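Local atomic coordinates of beta-phenylalanine aminotransferase (Variovorax paradoxus, PDB entry 4AO9), a protein that catalyses the transfer of the amino group of beta-phenylalanine, using pyridoxal-5'-phosphate, to an acceptor that is probably a keto acid. Residues 38-43 against 85-90; 91-96 against 412-417; 268-273 against 339-344; 235-240 against 372-377. All coordinates share one frame; numbering follows the deposited sequence.

Interaction 1: residues 38-43 against 85-90; sequences TDANPA and DGHRYA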
loop_
_atom_site.group_PDB
_atom_site.type_symbol
_atom_site.label_atom_id
_atom_site.label_comp_id
_atom_site.label_asym_id
_atom_site.label_seq_id
_atom_site.Cartn_x
_atom_site.Cartn_y
_atom_site.Cartn_z
ATOM N N THR A 38 27.257 -15.095 -13.725
ATOM C CA THR A 38 26.472 -16.326 -13.844
ATOM C C THR A 38 27.185 -17.522 -13.203
ATOM O O THR A 38 26.590 -18.248 -12.413
ATOM C CB THR A 38 26.143 -16.628 -15.323
ATOM O OG1 THR A 38 25.333 -15.573 -15.855
ATOM C CG2 THR A 38 25.403 -17.955 -15.472
ATOM N N ASP A 39 28.465 -17.707 -13.535
ATOM C CA ASP A 39 29.230 -18.860 -13.044
ATOM C C ASP A 39 29.398 -18.856 -11.532
ATOM O O ASP A 39 29.423 -19.914 -10.904
ATOM C CB ASP A 39 30.607 -18.931 -13.712
ATOM C CG ASP A 39 30.524 -19.238 -15.201
ATOM O OD1 ASP A 39 29.428 -19.591 -15.686
ATOM O OD2 ASP A 39 31.565 -19.115 -15.880
ATOM N N ALA A 40 29.477 -17.656 -10.957
ATOM C CA ALA A 40 29.711 -17.487 -9.527
ATOM C C ALA A 40 28.442 -17.601 -8.689
ATOM O O ALA A 40 28.529 -17.743 -7.469
ATOM C CB ALA A 40 30.379 -16.142 -9.267
ATOM N N ASN A 41 27.279 -17.562 -9.343
ATOM C CA ASN A 41 25.992 -17.516 -8.629
ATOM C C ASN A 41 24.967 -18.572 -9.072
ATOM O O ASN A 41 23.820 -18.242 -9.411
ATOM C CB ASN A 41 25.426 -16.094 -8.687
ATOM C CG ASN A 41 26.276 -15.122 -7.917
ATOM O OD1 ASN A 41 26.266 -15.124 -6.688
ATOM N ND2 ASN A 41 27.069 -14.324 -8.629
ATOM N N PRO A 42 25.362 -19.864 -9.036
ATOM C CA PRO A 42 24.420 -20.887 -9.505
ATOM C C PRO A 42 23.156 -21.055 -8.659
ATOM O O PRO A 42 22.088 -21.376 -9.204
ATOM C CB PRO A 42 25.252 -22.180 -9.473
ATOM C CG PRO A 42 26.385 -21.896 -8.555
ATOM C CD PRO A 42 26.684 -20.446 -8.712
ATOM N N ALA A 43 23.265 -20.855 -7.350
ATOM C CA ALA A 43 22.099 -20.963 -6.484
ATOM C C ALA A 43 21.104 -19.839 -6.804
ATOM O O ALA A 43 19.894 -20.088 -6.877
ATOM C CB ALA A 43 22.498 -20.950 -5.021
ATOM N N ASP A 85 24.363 -17.747 -2.790
ATOM C CA ASP A 85 25.618 -18.481 -2.968
ATOM C C ASP A 85 26.664 -18.169 -1.896
ATOM O O ASP A 85 27.800 -18.643 -1.962
ATOM C CB ASP A 85 26.158 -18.238 -4.375
ATOM C CG ASP A 85 25.303 -18.906 -5.423
ATOM O OD1 ASP A 85 25.553 -20.102 -5.713
ATOM O OD2 ASP A 85 24.361 -18.255 -5.922
ATOM N N GLY A 86 26.263 -17.391 -0.895
ATOM C CA GLY A 86 27.092 -17.144 0.274
ATOM C C GLY A 86 28.051 -15.980 0.204
ATOM O O GLY A 86 28.838 -15.781 1.131
ATOM N N HIS A 87 27.999 -15.201 -0.877
ATOM C CA HIS A 87 28.818 -13.995 -0.969
ATOM C C HIS A 87 28.336 -12.966 0.034
ATOM O O HIS A 87 27.125 -12.726 0.154
ATOM C CB HIS A 87 28.746 -13.373 -2.361
ATOM C CG HIS A 87 29.155 -14.295 -3.463
ATOM N ND1 HIS A 87 28.280 -14.717 -4.436
ATOM C CD2 HIS A 87 30.347 -14.869 -3.755
ATOM C CE1 HIS A 87 28.908 -15.516 -5.278
ATOM N NE2 HIS A 87 30.164 -15.626 -4.886
ATOM N N ARG A 88 29.287 -12.373 0.752
ATOM C CA ARG A 88 28.995 -11.312 1.714
ATOM C C ARG A 88 29.332 -9.963 1.102
ATOM O O ARG A 88 30.412 -9.777 0.547
ATOM C CB ARG A 88 29.804 -11.515 3.002
ATOM C CG ARG A 88 29.462 -10.516 4.107
ATOM C CD ARG A 88 30.562 -10.461 5.175
ATOM N NE ARG A 88 30.340 -9.363 6.117
ATOM C CZ ARG A 88 30.246 -9.495 7.439
ATOM N NH1 ARG A 88 30.380 -10.684 8.022
ATOM N NH2 ARG A 88 30.032 -8.418 8.189
ATOM N N TYR A 89 28.391 -9.027 1.210
ATOM C CA TYR A 89 28.576 -7.689 0.671
ATOM C C TYR A 89 28.344 -6.614 1.713
ATOM O O TYR A 89 27.512 -6.773 2.619
ATOM C CB TYR A 89 27.585 -7.406 -0.457
ATOM C CG TYR A 89 27.519 -8.434 -1.548
ATOM C CD1 TYR A 89 28.400 -8.388 -2.629
ATOM C CD2 TYR A 89 26.555 -9.440 -1.513
ATOM C CE1 TYR A 89 28.329 -9.326 -3.644
ATOM C CE2 TYR A 89 26.479 -10.377 -2.517
ATOM C CZ TYR A 89 27.363 -10.317 -3.580
ATOM O OH TYR A 89 27.268 -11.254 -4.576
ATOM N N ALA A 90 29.060 -5.505 1.564
ATOM C CA ALA A 90 28.660 -4.271 2.216
ATOM C C ALA A 90 27.527 -3.678 1.393
ATOM O O ALA A 90 27.645 -3.539 0.171
ATOM C CB ALA A 90 29.834 -3.293 2.298
HETATM O O HOH W 1 23.919 -15.733 -5.280
HETATM O O HOH W 2 28.919 -12.117 -6.733
#
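At the start of helix 42-51, the backbone N of Ala43 points into the carboxylate of Asp85, which stands on the turn of the hairpin between strands 80-83 and 88-91. OD1 of Asp85 receives Ala43 N at 2.9 Å through its syn lone pair, with an N-H...O angle of 162°. The other oxygen, OD2, takes the N-H of Ser44, so two successive amides of the first helical turn share one carboxylate. The positive end of the helix would be expected to favour the ionised form of Asp85. With CG beside its own backbone N (chi1 -70°), Asp85 also brings OD1 to 3.2 Å from CD of Pro42. A water completes the junction: it donates to OD2 of Asp85 at 2.6 Å and to OD1 of Asn41 at 2.8 Å.

Beyond that water, the imidazole of His87 turns its edge to the same loop. Asn41 OD1 and Ala40 O lie at the ring edge, in its plane, 3.0 and 3.1 Å from His87 CE1, while the Asn41 amide is tilted 68° from the ring. ND1 of His87 is bonded to Asp83, and the amide nitrogen of Asn41 to Phe37 O, which limits the rotation of both groups. Asn41 holds the N-cap position but makes no capping bond with its side chain; the aspartate of the hairpin turn instead caps the N-terminus of helix 42-51 from outside.

Interaction 2: residues 91-96 against 412-417; sequences DFIAEY and DIYSSP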
loop_
_atom_site.group_PDB
_atom_site.type_symbol
_atom_site.label_atom_id
_atom_site.label_comp_id
_atom_site.label_asym_id
_atom_site.label_seq_id
_atom_site.Cartn_x
_atom_site.Cartn_y
_atom_site.Cartn_z
ATOM N N ASP A 91 26.432 -3.360 2.078
ATOM C CA ASP A 91 25.203 -2.857 1.457
ATOM C C ASP A 91 25.240 -1.337 1.268
ATOM O O ASP A 91 25.184 -0.588 2.235
ATOM C CB ASP A 91 24.025 -3.228 2.358
ATOM C CG ASP A 91 22.706 -2.658 1.874
ATOM O OD1 ASP A 91 22.606 -2.290 0.687
ATOM O OD2 ASP A 91 21.779 -2.590 2.700
ATOM N N PHE A 92 25.304 -0.912 0.012
ATOM C CA PHE A 92 25.258 0.502 -0.351
ATOM C C PHE A 92 23.978 0.904 -1.078
ATOM O O PHE A 92 23.956 1.878 -1.824
ATOM C CB PHE A 92 26.506 0.884 -1.167
ATOM C CG PHE A 92 27.708 1.154 -0.319
ATOM C CD1 PHE A 92 28.490 0.106 0.159
ATOM C CD2 PHE A 92 28.029 2.462 0.046
ATOM C CE1 PHE A 92 29.592 0.364 0.966
ATOM C CE2 PHE A 92 29.129 2.724 0.843
ATOM C CZ PHE A 92 29.907 1.672 1.309
ATOM N N ILE A 93 22.905 0.163 -0.831
ATOM C CA ILE A 93 21.598 0.516 -1.410
ATOM C C ILE A 93 20.465 0.560 -0.356
ATOM O O ILE A 93 19.534 1.361 -0.471
ATOM C CB ILE A 93 21.285 -0.357 -2.679
ATOM C CG1 ILE A 93 19.906 -0.042 -3.268
ATOM C CG2 ILE A 93 21.416 -1.841 -2.365
ATOM C CD1 ILE A 93 19.722 1.420 -3.712
ATOM N N ALA A 94 20.532 -0.294 0.660
ATOM C CA ALA A 94 19.676 -0.166 1.850
ATOM C C ALA A 94 18.193 0.079 1.547
ATOM O O ALA A 94 17.611 1.089 1.970
ATOM C CB ALA A 94 20.247 0.919 2.798
ATOM N N GLU A 95 17.609 -0.861 0.801
ATOM C CA GLU A 95 16.189 -0.862 0.446
ATOM C C GLU A 95 15.734 0.468 -0.152
ATOM O O GLU A 95 14.656 0.977 0.157
ATOM C CB GLU A 95 15.339 -1.307 1.641
ATOM C CG GLU A 95 13.978 -1.907 1.249
ATOM C CD GLU A 95 14.109 -3.169 0.427
ATOM O OE1 GLU A 95 14.221 -3.079 -0.808
ATOM O OE2 GLU A 95 14.085 -4.264 1.014
ATOM N N TYR A 96 16.579 1.024 -1.016
ATOM C CA TYR A 96 16.236 2.231 -1.764
ATOM C C TYR A 96 15.825 3.359 -0.819
ATOM O O TYR A 96 14.878 4.092 -1.082
ATOM C CB TYR A 96 15.174 1.925 -2.855
ATOM C CG TYR A 96 15.812 1.204 -4.029
ATOM C CD1 TYR A 96 16.065 -0.172 -3.985
ATOM C CD2 TYR A 96 16.234 1.911 -5.151
ATOM C CE1 TYR A 96 16.704 -0.826 -5.048
ATOM C CE2 TYR A 96 16.856 1.267 -6.214
ATOM C CZ TYR A 96 17.089 -0.095 -6.154
ATOM O OH TYR A 96 17.722 -0.719 -7.201
ATOM N N ASP A 412 32.945 -6.897 -3.343
ATOM C CA ASP A 412 32.160 -7.164 -2.123
ATOM C C ASP A 412 31.238 -6.001 -1.732
ATOM O O ASP A 412 31.026 -5.730 -0.551
ATOM C CB ASP A 412 33.074 -7.561 -0.951
ATOM C CG ASP A 412 34.078 -8.637 -1.332
ATOM O OD1 ASP A 412 33.677 -9.617 -1.986
ATOM O OD2 ASP A 412 35.272 -8.473 -1.002
ATOM N N ILE A 413 30.696 -5.329 -2.741
ATOM C CA ILE A 413 29.785 -4.208 -2.525
ATOM C C ILE A 413 28.480 -4.473 -3.269
ATOM O O ILE A 413 28.475 -4.718 -4.469
ATOM C CB ILE A 413 30.430 -2.863 -2.965
ATOM C CG1 ILE A 413 31.532 -2.468 -1.968
ATOM C CG2 ILE A 413 29.366 -1.762 -3.105
ATOM C CD1 ILE A 413 32.543 -1.458 -2.480
ATOM N N TYR A 414 27.374 -4.423 -2.533
ATOM C CA TYR A 414 26.047 -4.581 -3.117
ATOM C C TYR A 414 25.436 -3.206 -3.310
ATOM O O TYR A 414 25.213 -2.477 -2.350
ATOM C CB TYR A 414 25.172 -5.431 -2.206
ATOM C CG TYR A 414 23.828 -5.808 -2.784
ATOM C CD1 TYR A 414 23.726 -6.775 -3.779
ATOM C CD2 TYR A 414 22.653 -5.220 -2.311
ATOM C CE1 TYR A 414 22.501 -7.143 -4.303
ATOM C CE2 TYR A 414 21.419 -5.585 -2.818
ATOM C CZ TYR A 414 21.352 -6.540 -3.826
ATOM O OH TYR A 414 20.128 -6.924 -4.346
ATOM N N SER A 415 25.201 -2.874 -4.570
ATOM C CA SER A 415 24.707 -1.570 -4.963
ATOM C C SER A 415 23.449 -1.749 -5.799
ATOM O O SER A 415 22.948 -2.860 -5.956
ATOM C CB SER A 415 25.776 -0.847 -5.792
ATOM O OG SER A 415 25.998 -1.509 -7.037
ATOM N N SER A 416 22.936 -0.650 -6.334
ATOM C CA SER A 416 21.820 -0.724 -7.267
ATOM C C SER A 416 22.310 -0.690 -8.718
ATOM O O SER A 416 23.287 0.002 -9.044
ATOM C CB SER A 416 20.866 0.432 -7.024
ATOM O OG SER A 416 21.550 1.649 -7.185
ATOM N N PRO A 417 21.615 -1.419 -9.609
ATOM C CA PRO A 417 21.950 -1.341 -11.028
ATOM C C PRO A 417 21.987 0.096 -11.557
ATOM O O PRO A 417 22.830 0.410 -12.402
ATOM C CB PRO A 417 20.822 -2.128 -11.692
ATOM C CG PRO A 417 20.476 -3.172 -10.671
ATOM C CD PRO A 417 20.609 -2.469 -9.341
#
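Tyr96 and Ser416 meet at the tyrosine hydroxyl, whose OH lies 3.4 Å from Ser416 CB, while one face of the Tyr96 ring carries CD1 of Ile93 3.6 Å above its centre. The same methyl is wedged against Ser416, CD1 to CB 3.6 Å. With chi1 at 178° the two branches of Ile93 part, CG1 toward Ser416 and CG2 to the Tyr414 ring, 3.6 Å from CD2. At the edge of that ring, near its plane, sits OD1 of Asp91. The Phe92 ring meets that of Tyr435 and brings CD1 to within 3.9 Å of Ile413 CG2.

The backbones join by a parallel bridge of Asp91 with Tyr414, and Phe92 N donates to Tyr414 O at 2.8 Å, almost in line with the carbonyl bond. Just beyond, Asp91 OD1 holds the chain in an Asx turn: N of Ile93 and N of Ala94, each 2.9 Å away, arrive from one face of the carboxylate, whose OD2 is bonded to His103.

The Tyr96 side chain is about 6 Å from the bound pyridoxal-5'-phosphate, placing the contact beside the cofactor site. Strand 413-414 is the outermost of its sheet within the chain, parallel to its neighbour 88-91. Helix 398-410 packs on Ile413 and Ser415, strand 420-422 lies against Phe92 and Ile93, and Tyr414 OH reaches Thr123 of the second subunit.

Interaction 3: residues 268-273 against 339-344; sequences APHGLA and FTPEAA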
loop_
_atom_site.group_PDB
_atom_site.type_symbol
_atom_site.label_atom_id
_atom_site.label_comp_id
_atom_site.label_asym_id
_atom_site.label_seq_id
_atom_site.Cartn_x
_atom_site.Cartn_y
_atom_site.Cartn_z
ATOM N N ALA A 268 18.010 15.884 6.031
ATOM C CA ALA A 268 18.395 16.888 7.007
ATOM C C ALA A 268 17.598 16.575 8.259
ATOM O O ALA A 268 16.642 15.796 8.184
ATOM C CB ALA A 268 18.084 18.295 6.486
ATOM N N PRO A 269 17.974 17.163 9.413
ATOM C CA PRO A 269 17.282 16.860 10.672
ATOM C C PRO A 269 15.754 16.982 10.587
ATOM O O PRO A 269 15.036 16.189 11.202
ATOM C CB PRO A 269 17.877 17.886 11.640
ATOM C CG PRO A 269 19.270 18.060 11.128
ATOM C CD PRO A 269 19.131 18.057 9.636
ATOM N N HIS A 270 15.271 17.942 9.806
ATOM C CA HIS A 270 13.840 18.135 9.636
ATOM C C HIS A 270 13.404 18.074 8.169
ATOM O O HIS A 270 12.397 18.667 7.772
ATOM C CB HIS A 270 13.409 19.418 10.342
ATOM C CG HIS A 270 13.745 19.400 11.797
ATOM N ND1 HIS A 270 12.997 18.698 12.717
ATOM C CD2 HIS A 270 14.795 19.919 12.479
ATOM C CE1 HIS A 270 13.548 18.819 13.913
ATOM N NE2 HIS A 270 14.646 19.543 13.793
ATOM N N GLY A 271 14.177 17.336 7.379
ATOM C CA GLY A 271 13.866 17.143 5.964
ATOM C C GLY A 271 14.392 18.253 5.073
ATOM O O GLY A 271 14.733 19.348 5.534
ATOM N N LEU A 272 14.426 17.976 3.777
ATOM C CA LEU A 272 15.008 18.904 2.815
ATOM C C LEU A 272 14.227 20.211 2.664
ATOM O O LEU A 272 14.830 21.276 2.643
ATOM C CB LEU A 272 15.221 18.218 1.464
ATOM C CG LEU A 272 16.049 19.013 0.442
ATOM C CD1 LEU A 272 17.399 19.428 0.994
ATOM C CD2 LEU A 272 16.217 18.213 -0.834
ATOM N N ALA A 273 12.901 20.149 2.578
ATOM C CA ALA A 273 12.119 21.373 2.382
ATOM C C ALA A 273 12.356 22.378 3.507
ATOM O O ALA A 273 12.522 23.574 3.243
ATOM C CB ALA A 273 10.637 21.057 2.232
ATOM N N PHE A 339 17.274 6.784 14.147
ATOM C CA PHE A 339 17.366 7.829 13.137
ATOM C C PHE A 339 16.689 9.097 13.611
ATOM O O PHE A 339 15.655 9.522 13.078
ATOM C CB PHE A 339 16.798 7.361 11.797
ATOM C CG PHE A 339 17.226 8.216 10.627
ATOM C CD1 PHE A 339 18.570 8.321 10.280
ATOM C CD2 PHE A 339 16.287 8.917 9.876
ATOM C CE1 PHE A 339 18.974 9.101 9.200
ATOM C CE2 PHE A 339 16.680 9.704 8.795
ATOM C CZ PHE A 339 18.031 9.792 8.454
ATOM N N THR A 340 17.290 9.689 14.638
ATOM C CA THR A 340 16.838 10.943 15.218
ATOM C C THR A 340 17.173 12.092 14.269
ATOM O O THR A 340 17.905 11.894 13.299
ATOM C CB THR A 340 17.591 11.183 16.535
ATOM O OG1 THR A 340 19.004 11.177 16.267
ATOM C CG2 THR A 340 17.257 10.084 17.542
ATOM N N PRO A 341 16.628 13.300 14.527
ATOM C CA PRO A 341 17.032 14.425 13.688
ATOM C C PRO A 341 18.554 14.618 13.698
ATOM O O PRO A 341 19.158 14.883 12.650
ATOM C CB PRO A 341 16.313 15.606 14.343
ATOM C CG PRO A 341 15.056 14.985 14.895
ATOM C CD PRO A 341 15.515 13.656 15.432
ATOM N N GLU A 342 19.170 14.449 14.865
ATOM C CA GLU A 342 20.622 14.563 14.993
ATOM C C GLU A 342 21.365 13.537 14.133
ATOM O O GLU A 342 22.336 13.872 13.451
ATOM C CB GLU A 342 21.033 14.442 16.463
ATOM C CG GLU A 342 20.601 15.623 17.344
ATOM C CD GLU A 342 19.102 15.669 17.695
ATOM O OE1 GLU A 342 18.377 14.650 17.572
ATOM O OE2 GLU A 342 18.648 16.761 18.113
ATOM N N ALA A 343 20.894 12.290 14.159
ATOM C CA ALA A 343 21.464 11.228 13.336
ATOM C C ALA A 343 21.322 11.506 11.844
ATOM O O ALA A 343 22.219 11.183 11.060
ATOM C CB ALA A 343 20.835 9.904 13.691
ATOM N N ALA A 344 20.190 12.091 11.446
ATOM C CA ALA A 344 19.981 12.452 10.053
ATOM C C ALA A 344 21.016 13.482 9.594
ATOM O O ALA A 344 21.571 13.359 8.498
ATOM C CB ALA A 344 18.552 12.961 9.830
#
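Pro269 and Pro341 meet at their CB corners, each CB set against the other's carbonyl oxygen. CB of Pro269 lies 3.4 Å from Pro341 O, and CB of Pro341 lies 3.4 Å from Pro269 O; Pro269 CB and Pro341 CB are 3.9 Å apart. A CA-H...O contact adds to this, from Pro269 CA to Pro341 O. The CA atoms of Pro269 and Pro341 are 3.9 Å apart, a close backbone approach.

His270 follows in the turn with its ring beside the backbone N (chi1 -58°). That torsion carries CE1 to 4.2 Å from Pro341 CG, while ND1 is bonded to Arg139 O, which restrains the rotation of the imidazole. On the other segment Thr340 has OG1 placed between its backbone N and carbonyl carbon (chi1 57°), where it accepts Ala343 N at 3.0 Å and caps helix 341-365. Ala344, one turn into the helix, directs its methyl at the Ala268 carbonyl, CB to O 3.8 Å. That same oxygen closes a type I turn by taking Gly271 N.

The contact therefore sets the turn leading into helix 272-276 against the N-terminal turn of helix 341-365. Arg139, at the end of helix 129-139, touches both segments: its O accepts from His270 ND1, its side chain packs on Pro341 and Ala344, and NH1 bonds Phe339 O, while Phe339 meets Tyr288 edge to face.

Interaction 4: residues 235-240 against 372-377; sequences CIPGQP and TGIGSL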
loop_
_atom_site.group_PDB
_atom_site.type_symbol
_atom_site.label_atom_id
_atom_site.label_comp_id
_atom_site.label_asym_id
_atom_site.label_seq_id
_atom_site.Cartn_x
_atom_site.Cartn_y
_atom_site.Cartn_z
ATOM N N CYS A 235 19.085 11.241 -8.303
ATOM C CA CYS A 235 19.536 12.163 -7.239
ATOM C C CYS A 235 19.914 13.532 -7.809
ATOM O O CYS A 235 21.068 13.978 -7.720
ATOM C CB CYS A 235 20.694 11.569 -6.430
ATOM S SG CYS A 235 20.232 10.104 -5.518
ATOM N N ILE A 236 18.911 14.187 -8.388
ATOM C CA ILE A 236 19.063 15.487 -9.030
ATOM C C ILE A 236 18.462 16.566 -8.120
ATOM O O ILE A 236 17.243 16.669 -8.002
ATOM C CB ILE A 236 18.354 15.515 -10.404
ATOM C CG1 ILE A 236 18.798 14.331 -11.272
ATOM C CG2 ILE A 236 18.597 16.862 -11.093
ATOM C CD1 ILE A 236 18.178 14.294 -12.662
ATOM N N PRO A 237 19.310 17.371 -7.456
ATOM C CA PRO A 237 18.796 18.426 -6.584
ATOM C C PRO A 237 17.946 19.447 -7.324
ATOM O O PRO A 237 18.309 19.896 -8.423
ATOM C CB PRO A 237 20.077 19.085 -6.043
ATOM C CG PRO A 237 21.079 17.988 -6.110
ATOM C CD PRO A 237 20.781 17.304 -7.402
ATOM N N GLY A 238 16.807 19.792 -6.726
ATOM C CA GLY A 238 16.006 20.921 -7.197
ATOM C C GLY A 238 16.723 22.193 -6.810
ATOM O O GLY A 238 17.133 22.366 -5.657
ATOM N N GLN A 239 16.873 23.080 -7.781
ATOM C CA GLN A 239 17.582 24.336 -7.536
ATOM C C GLN A 239 16.685 25.320 -6.785
ATOM O O GLN A 239 15.478 25.343 -7.011
ATOM C CB GLN A 239 18.087 24.918 -8.855
ATOM C CG GLN A 239 19.090 24.010 -9.572
ATOM C CD GLN A 239 20.302 23.645 -8.709
ATOM O OE1 GLN A 239 20.543 22.468 -8.410
ATOM N NE2 GLN A 239 21.054 24.651 -8.297
ATOM N N PRO A 240 17.264 26.124 -5.869
ATOM C CA PRO A 240 16.493 27.122 -5.113
ATOM C C PRO A 240 15.581 28.013 -5.967
ATOM O O PRO A 240 14.413 28.213 -5.603
ATOM C CB PRO A 240 17.584 27.960 -4.442
ATOM C CG PRO A 240 18.678 26.977 -4.205
ATOM C CD PRO A 240 18.654 26.025 -5.379
ATOM N N THR A 372 25.964 12.667 -8.281
ATOM C CA THR A 372 25.047 13.758 -7.947
ATOM C C THR A 372 24.253 13.406 -6.694
ATOM O O THR A 372 24.072 12.229 -6.388
ATOM C CB THR A 372 24.074 14.076 -9.115
ATOM O OG1 THR A 372 23.347 12.899 -9.497
ATOM C CG2 THR A 372 24.844 14.590 -10.324
ATOM N N GLY A 373 23.794 14.418 -5.970
ATOM C CA GLY A 373 22.898 14.187 -4.842
ATOM C C GLY A 373 23.113 15.134 -3.687
ATOM O O GLY A 373 23.719 16.205 -3.849
ATOM N N ILE A 374 22.593 14.736 -2.528
ATOM C CA ILE A 374 22.621 15.535 -1.305
ATOM C C ILE A 374 22.820 14.595 -0.134
ATOM O O ILE A 374 22.186 13.534 -0.063
ATOM C CB ILE A 374 21.275 16.284 -1.078
ATOM C CG1 ILE A 374 20.972 17.254 -2.225
ATOM C CG2 ILE A 374 21.294 17.032 0.269
ATOM C CD1 ILE A 374 19.543 17.807 -2.221
ATOM N N GLY A 375 23.712 14.954 0.781
ATOM C CA GLY A 375 23.834 14.208 2.031
ATOM C C GLY A 375 24.082 12.725 1.829
ATOM O O GLY A 375 25.000 12.334 1.118
ATOM N N SER A 376 23.213 11.897 2.405
ATOM C CA SER A 376 23.438 10.448 2.442
ATOM C C SER A 376 22.938 9.697 1.198
ATOM O O SER A 376 22.973 8.463 1.161
ATOM C CB SER A 376 22.810 9.860 3.709
ATOM O OG SER A 376 21.423 10.181 3.762
ATOM N N LEU A 377 22.500 10.449 0.186
ATOM C CA LEU A 377 21.985 9.882 -1.066
ATOM C C LEU A 377 22.748 10.437 -2.258
ATOM O O LEU A 377 22.870 11.651 -2.415
ATOM C CB LEU A 377 20.502 10.206 -1.233
ATOM C CG LEU A 377 19.569 9.826 -0.076
ATOM C CD1 LEU A 377 18.143 10.283 -0.399
ATOM C CD2 LEU A 377 19.639 8.333 0.195
#
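Thr372 OG1 lies 3.1 Å from Cys235 O, but the hydroxyl has its stronger partner in Gly234 O, so that Cys235 O is a competing acceptor for its single proton. With chi1 at 56° the hydroxyl of Thr372 tucks back over its own backbone. Gly373 CA makes a CA-H...O contact with Cys235 O, 3.4 Å. The absence of a side chain on Gly373, with phi 145°, lets the Cys235 side chain lie close: its CB is 3.8 Å from Gly373 CA and 3.4 Å from Thr372 O.

Apolar contacts flank this centre. SG of Cys235 lies 4.3 Å from Leu377 CB. The Pro237 ring and the Ile374 chain run antiparallel alongside each other, Pro237 CG to Ile374 CG1 4.0 Å.

Residues 374-377 form a type II' turn closed both ways by backbone bonds between Ile374 and Leu377, linking strands 370-374 and 377-381 as a tight hairpin. In the other segment Cys235 and Ile236 both face Gln230, a G1 beta bulge in the little ladder of strands 229-230 and 236-237. Met229 packs on Cys235, Ile374 and Leu377, and Leu377 also reaches Met263, which lines the pyridoxal-5'-phosphate pocket.

In the fold
Interaction 1 lies at the surface and is largely polar, built on a carboxylate, a histidine edge and waters, whereas interactions 2 and 4 are buried and mix one or two polar links with apolar packing. Interaction 3 is intermediate: two prolines pack without a hydrogen bond between the segments. Interactions 1 and 2 share a sheet, for strand 88-91 runs from one toward the other and Ala90 pairs with Asp412 and Tyr414. Interactions 3 and 4 also touch, Leu272 CD2 lying 3.6 Å from Ile374 CD1, and helix 341-365 leads into strand 370-374. Interactions 2 and 4 come within about 6 Å at their nearest atoms; of the four, interaction 2 alone reaches the second subunit.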